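Local structure of possible translation initiation inhibitor (Rhodopseudomonas palustris, 3LME) at residues T14-G17 and T18-I21; A23-D27 and F28-G32; N91-Q94 and K95-G99. The protein is of unknown function but belongs to the YjgF-like family of small alpha-beta proteins, whose copies assemble here as a trimer. The protein carries 1 engineered substitution. One frame throughout, in Å; residues are numbered along the deposited sequence.

Interaction 1 of 3, residues T14-G17 and T18-I21; sequences TPSG and TWSI. With SO4 (sulfate ion), chain O.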
# COMPACT_ATOMS: atom_id res chain seq x y z
N THR A 14 18.99 0.59 -11.27
CA THR A 14 19.71 -0.67 -11.08
C THR A 14 19.77 -0.98 -9.60
O THR A 14 20.45 -0.29 -8.86
CB THR A 14 21.12 -0.58 -11.69
OG1 THR A 14 21.01 -0.04 -13.00
CG2 THR A 14 21.76 -1.97 -11.78
N PRO A 15 19.03 -2.03 -9.16
CA PRO A 15 18.89 -2.31 -7.73
C PRO A 15 20.23 -2.64 -7.11
O PRO A 15 21.02 -3.35 -7.72
CB PRO A 15 17.94 -3.50 -7.68
CG PRO A 15 17.94 -4.06 -9.01
CD PRO A 15 18.32 -3.02 -9.99
N SER A 16 20.46 -2.07 -5.93
CA SER A 16 21.77 -2.03 -5.26
C SER A 16 21.71 -2.69 -3.90
O SER A 16 22.56 -2.41 -3.04
CB SER A 16 22.24 -0.57 -5.09
OG SER A 16 21.46 0.12 -4.13
N GLY A 17 20.71 -3.55 -3.70
CA GLY A 17 20.48 -4.16 -2.41
C GLY A 17 19.50 -5.30 -2.47
O GLY A 17 19.33 -5.93 -3.51
N THR A 18 18.83 -5.56 -1.35
CA THR A 18 17.98 -6.75 -1.21
C THR A 18 16.58 -6.58 -1.81
O THR A 18 15.58 -6.96 -1.22
CB THR A 18 17.87 -7.15 0.26
OG1 THR A 18 17.77 -5.97 1.05
CG2 THR A 18 19.11 -7.91 0.68
N TRP A 19 16.53 -6.03 -3.03
CA TRP A 19 15.27 -5.72 -3.70
C TRP A 19 15.34 -5.75 -5.22
O TRP A 19 16.40 -5.93 -5.81
CB TRP A 19 14.73 -4.37 -3.24
CG TRP A 19 15.78 -3.32 -3.15
CD1 TRP A 19 16.63 -3.11 -2.12
CD2 TRP A 19 16.07 -2.31 -4.12
NE1 TRP A 19 17.43 -2.03 -2.38
CE2 TRP A 19 17.11 -1.52 -3.61
CE3 TRP A 19 15.55 -1.99 -5.38
CZ2 TRP A 19 17.64 -0.45 -4.29
CZ3 TRP A 19 16.07 -0.92 -6.06
CH2 TRP A 19 17.11 -0.16 -5.51
N SER A 20 14.18 -5.59 -5.84
CA SER A 20 14.01 -5.56 -7.28
C SER A 20 13.31 -4.29 -7.61
O SER A 20 12.76 -3.62 -6.71
CB SER A 20 13.11 -6.69 -7.68
OG SER A 20 13.88 -7.67 -8.31
N ILE A 21 13.30 -3.95 -8.90
CA ILE A 21 12.59 -2.74 -9.32
C ILE A 21 11.06 -3.02 -9.43
O ILE A 21 10.21 -2.11 -9.30
CB ILE A 21 13.18 -2.12 -10.62
CG1 ILE A 21 12.87 -2.95 -11.85
CG2 ILE A 21 14.71 -1.95 -10.50
CD1 ILE A 21 13.23 -2.24 -13.12
S SO4 O . 18.98 -0.14 0.67
O1 SO4 O . 19.16 -1.60 0.72
O2 SO4 O . 17.75 0.16 -0.05
O3 SO4 O . 18.86 0.39 2.02
O4 SO4 O . 20.13 0.48 0.01
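Pro15 lies against one face of the Trp19 indole, and this is where the contact is tight. Its CA sits 3.9 Å from the centroid of the six-membered ring and 27° off the ring normal, which qualifies as a CH-pi contact. Pro15 CB follows at 3.6 Å from Trp19 CZ3, offset toward the rim. The backbone N of Ser16 also lies over this face, 3.6 Å from Trp19 CZ2. Trp19 CG stands between its own backbone N and carbonyl carbon (chi1 43°), a torsion that folds the indole back over residues 15-17. The chain reverses in between: Thr18 is the centre of an inverse gamma turn, closed by a weak hydrogen bond of 2.8 Å from Trp19 N to Gly17 O. Further along, Pro15 CD meets the CG2 branch of Ile21 at 3.8 Å, and Ile21 also rests on Ile6 and Thr12. The side toward Ser16 and the sulfate is looser. The exposed Ser16 side chain comes no closer than OG, 3.9 Å from Trp19 CZ2. Trp19 NE1 gives a weak hydrogen bond of 3.2 Å to O2 of a sulfate ion, bent to 124° at the hydrogen. Arg106 of the second subunit packs on Trp19, while Ser20 OG makes a weak hydrogen bond to Tyr103 O of that subunit.

Interaction 2 of 3, residues A23-D27 and F28-G32; sequences ARAGD and FVFIG
Phe28 O takes one hydrogen bond and one CA-H...O contact from consecutive residues of the facing strand. Ala25 N donates a 2.7 Å hydrogen bond to it that is practically straight (178° at the hydrogen), and Arg24 CA adds the CA-H...O contact, 3.5 Å from Phe28 O. The return bond, Phe28 N to Ala25 O at 2.9 Å, closes a type II' beta turn over Ala25-Phe28, with Gly26 at its second position adopting a positive phi of 58°. Ala25 and Phe28 therefore form a hydrogen-bonded antiparallel pair directly at the turn of a tight hairpin. Ala23 and Phe30 form the next such pair, its Phe30 N to Ala23 O bond measuring 2.9 Å. Between them, Arg24 and Val29 are a non-hydrogen-bonded pair. The Arg24 chain, bent at chi2 and chi3, curls back to the turn, where NE donates to Gly26 O at 3.0 Å and 173°, with the acceptor in the guanidinium plane. Val29 CG2 lies over a face of that same group, 3.7 Å from Arg24 NH1. On the other face of the hairpin, Ala25 CB approaches Phe30 CE2 at 4.1 Å. Phe28 meets the ring of Tyr127 and packs on Phe30 of the third subunit. Strand 28-35 is flanked by strand 22-25 on one side and strand 120-127 on the other, while Ile31 rests on Met59 and Ala62 of helix 48-64.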
# COMPACT_ATOMS: atom_id res chain seq x y z
N ALA A 23 7.91 -6.43 -10.39
CA ALA A 23 7.58 -7.76 -10.85
C ALA A 23 6.35 -7.71 -11.72
O ALA A 23 5.42 -6.93 -11.46
CB ALA A 23 7.33 -8.67 -9.66
N ARG A 24 6.36 -8.53 -12.76
CA ARG A 24 5.16 -8.85 -13.49
C ARG A 24 4.51 -10.05 -12.82
O ARG A 24 5.18 -11.05 -12.54
CB ARG A 24 5.50 -9.22 -14.93
CG ARG A 24 4.31 -9.70 -15.72
CD ARG A 24 4.24 -9.01 -17.08
NE ARG A 24 2.85 -8.72 -17.36
CZ ARG A 24 2.41 -7.64 -17.99
NH1 ARG A 24 3.25 -6.72 -18.43
NH2 ARG A 24 1.11 -7.49 -18.16
N ALA A 25 3.22 -9.96 -12.56
CA ALA A 25 2.49 -11.08 -11.98
C ALA A 25 1.23 -11.20 -12.79
O ALA A 25 0.30 -10.42 -12.59
CB ALA A 25 2.18 -10.80 -10.52
N GLY A 26 1.21 -12.13 -13.74
CA GLY A 26 0.11 -12.27 -14.69
C GLY A 26 -0.12 -10.99 -15.48
O GLY A 26 0.74 -10.56 -16.22
N ASP A 27 -1.28 -10.37 -15.28
CA ASP A 27 -1.61 -9.10 -15.95
C ASP A 27 -1.11 -7.90 -15.19
O ASP A 27 -1.05 -6.80 -15.76
CB ASP A 27 -3.12 -8.94 -16.14
CG ASP A 27 -3.72 -10.01 -17.01
OD1 ASP A 27 -3.00 -10.57 -17.89
OD2 ASP A 27 -4.92 -10.31 -16.79
N PHE A 28 -0.77 -8.08 -13.91
CA PHE A 28 -0.40 -6.95 -13.09
C PHE A 28 1.10 -6.70 -13.04
O PHE A 28 1.89 -7.64 -13.19
CB PHE A 28 -0.94 -7.10 -11.69
CG PHE A 28 -2.40 -6.92 -11.60
CD1 PHE A 28 -2.94 -5.70 -11.23
CD2 PHE A 28 -3.26 -7.99 -11.89
CE1 PHE A 28 -4.32 -5.54 -11.15
CE2 PHE A 28 -4.63 -7.85 -11.80
CZ PHE A 28 -5.16 -6.62 -11.44
N VAL A 29 1.47 -5.43 -12.83
CA VAL A 29 2.86 -5.05 -12.66
C VAL A 29 3.04 -4.18 -11.41
O VAL A 29 2.44 -3.10 -11.29
CB VAL A 29 3.35 -4.29 -13.86
CG1 VAL A 29 4.74 -3.72 -13.61
CG2 VAL A 29 3.32 -5.22 -15.09
N PHE A 30 3.88 -4.68 -10.49
CA PHE A 30 4.10 -4.03 -9.21
C PHE A 30 5.46 -3.37 -9.20
O PHE A 30 6.46 -4.04 -9.20
CB PHE A 30 4.02 -5.05 -8.06
CG PHE A 30 2.67 -5.72 -7.92
CD1 PHE A 30 1.79 -5.34 -6.92
CD2 PHE A 30 2.28 -6.73 -8.79
CE1 PHE A 30 0.55 -5.97 -6.78
CE2 PHE A 30 1.05 -7.35 -8.67
CZ PHE A 30 0.18 -6.97 -7.67
N ILE A 31 5.50 -2.06 -9.17
CA ILE A 31 6.77 -1.40 -9.10
C ILE A 31 7.16 -1.13 -7.64
O ILE A 31 6.35 -0.61 -6.86
CB ILE A 31 6.74 -0.12 -9.95
CG1 ILE A 31 6.27 -0.44 -11.38
CG2 ILE A 31 8.08 0.55 -9.95
CD1 ILE A 31 7.18 -1.42 -12.19
N GLY A 32 8.39 -1.48 -7.28
CA GLY A 32 8.92 -1.14 -5.94
C GLY A 32 9.03 0.36 -5.73
O GLY A 32 8.87 1.16 -6.66

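Interaction 3 of 3, residues N91-Q94 and K95-G99; sequences NKVQ and KDIWG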
# COMPACT_ATOMS: atom_id res chain seq x y z
N ASN A 91 0.92 17.44 -7.84
CA ASN A 91 -0.14 17.85 -8.74
C ASN A 91 0.42 18.36 -10.06
O ASN A 91 0.10 17.82 -11.14
CB ASN A 91 -1.06 18.87 -8.07
CG ASN A 91 -1.87 18.26 -6.94
OD1 ASN A 91 -2.00 17.04 -6.80
ND2 ASN A 91 -2.42 19.13 -6.12
N LYS A 92 1.30 19.35 -9.98
CA LYS A 92 1.88 19.96 -11.16
C LYS A 92 2.59 18.90 -12.04
O LYS A 92 2.41 18.86 -13.27
CB LYS A 92 2.82 21.07 -10.70
CG LYS A 92 3.85 21.52 -11.66
CD LYS A 92 3.46 22.81 -12.38
CE LYS A 92 3.99 22.79 -13.85
NZ LYS A 92 5.18 21.87 -14.11
N VAL A 93 3.37 18.02 -11.42
CA VAL A 93 4.07 17.02 -12.21
C VAL A 93 3.12 16.04 -12.89
O VAL A 93 3.36 15.63 -14.04
CB VAL A 93 5.12 16.30 -11.39
CG1 VAL A 93 5.63 15.09 -12.16
CG2 VAL A 93 6.29 17.28 -11.05
N GLN A 94 2.04 15.69 -12.19
CA GLN A 94 1.05 14.82 -12.78
C GLN A 94 0.29 15.51 -13.92
O GLN A 94 -0.02 14.87 -14.91
CB GLN A 94 0.11 14.24 -11.72
CG GLN A 94 0.67 13.07 -10.97
CD GLN A 94 -0.39 12.33 -10.19
OE1 GLN A 94 -0.82 12.76 -9.12
NE2 GLN A 94 -0.83 11.20 -10.72
N LYS A 95 0.00 16.81 -13.81
CA LYS A 95 -0.56 17.53 -14.97
C LYS A 95 0.37 17.45 -16.17
O LYS A 95 -0.07 17.35 -17.32
CB LYS A 95 -0.87 19.00 -14.65
CG LYS A 95 -2.31 19.23 -14.18
CD LYS A 95 -2.52 20.68 -13.77
CE LYS A 95 -3.60 20.78 -12.68
NZ LYS A 95 -5.01 20.99 -13.22
N ASP A 96 1.68 17.47 -15.91
CA ASP A 96 2.64 17.43 -16.98
C ASP A 96 2.63 16.09 -17.71
O ASP A 96 2.85 16.02 -18.92
CB ASP A 96 4.05 17.67 -16.44
CG ASP A 96 4.37 19.14 -16.19
OD1 ASP A 96 3.61 20.07 -16.64
OD2 ASP A 96 5.43 19.34 -15.51
N ILE A 97 2.38 15.03 -16.95
CA ILE A 97 2.53 13.68 -17.47
C ILE A 97 1.22 13.20 -18.05
O ILE A 97 1.18 12.70 -19.17
CB ILE A 97 3.11 12.72 -16.38
CG1 ILE A 97 4.56 13.12 -16.07
CG2 ILE A 97 3.02 11.26 -16.82
CD1 ILE A 97 5.26 12.24 -15.08
N TRP A 98 0.14 13.41 -17.31
CA TRP A 98 -1.16 12.85 -17.64
C TRP A 98 -2.03 13.83 -18.44
O TRP A 98 -3.12 13.49 -18.88
CB TRP A 98 -1.87 12.36 -16.36
CG TRP A 98 -1.51 10.92 -16.01
CD1 TRP A 98 -2.14 9.81 -16.46
CD2 TRP A 98 -0.45 10.47 -15.14
NE1 TRP A 98 -1.54 8.68 -15.95
CE2 TRP A 98 -0.50 9.06 -15.14
CE3 TRP A 98 0.52 11.12 -14.37
CZ2 TRP A 98 0.40 8.27 -14.38
CZ3 TRP A 98 1.42 10.34 -13.63
CH2 TRP A 98 1.36 8.93 -13.65
N GLY A 99 -1.56 15.06 -18.61
CA GLY A 99 -2.34 16.07 -19.27
C GLY A 99 -3.57 16.37 -18.45
O GLY A 99 -3.48 16.55 -17.23
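Gln94 and Trp98, one helical turn apart, meet amide to ring. Gln94 NE2 stands over one face of the indole, 3.8 Å from Trp98 CZ3, and the amide plane is turned 86° from the ring plane. The aliphatic part takes a share too, with Gln94 CG 3.9 Å from Trp98 CZ3; Gln94 CG is anti to its carbonyl carbon (chi1 -80°), and the chain extends beyond it toward the indole. The backbone joins the same two residues: Trp98 N donates to Gln94 O at 2.8 Å, and Ile97 N adds a weak bond to that carbonyl oxygen. On another side of the helix, the bent Lys92 chain brings NZ to the syn side of Asp96 OD2 in a salt bridge of 2.9 Å, 25° out of the carboxylate plane. Val93 and Ile97 lie side by side, CG1 of the former 4.1 Å from CD1 of the latter, and both pack on Phe56 of helix 48-64.

A next shell of partners holds the polar ends of Gln94, Asn91, Trp98 and Lys92. Arg106 NH2 donates to both Gln94 OE1 and Asn91 OD1, Trp98 NE1 donates to Lys70 O, and Glu49 OE2 gives Lys92 NZ a second salt bridge. Thr18 of the third subunit packs on Asn91 and Lys95.

Gly99, with positive phi, is the first residue to leave the helical conformation, and its N makes a weak 3.0 Å bond to Lys95 O. This is the C-terminal end of the crossover helix 83-98 in a beta-alpha-beta unit, which connects the parallel neighbouring strands 73-80 and 106-110.

From the N terminus the three contacts follow in series; none nests in or crosses another. Interaction 1 folds the loop between strands 4-5 and 22-25 back on itself, and interaction 2 closes the hairpin of strands 22-25 and 28-35. These two touch: Ile21 O lies 2.8 Å from Gly32 N, a probable hydrogen bond joining the loop's end to the second hairpin strand. Interaction 3 ends the helix between strands 73-80 and 106-110, its nearest atoms about 15 Å from interaction 1 and about 11 Å from interaction 2. Across the subunit boundary interactions 1 and 3 do meet, since Thr18 of one chain packs on Asn91 of the second subunit.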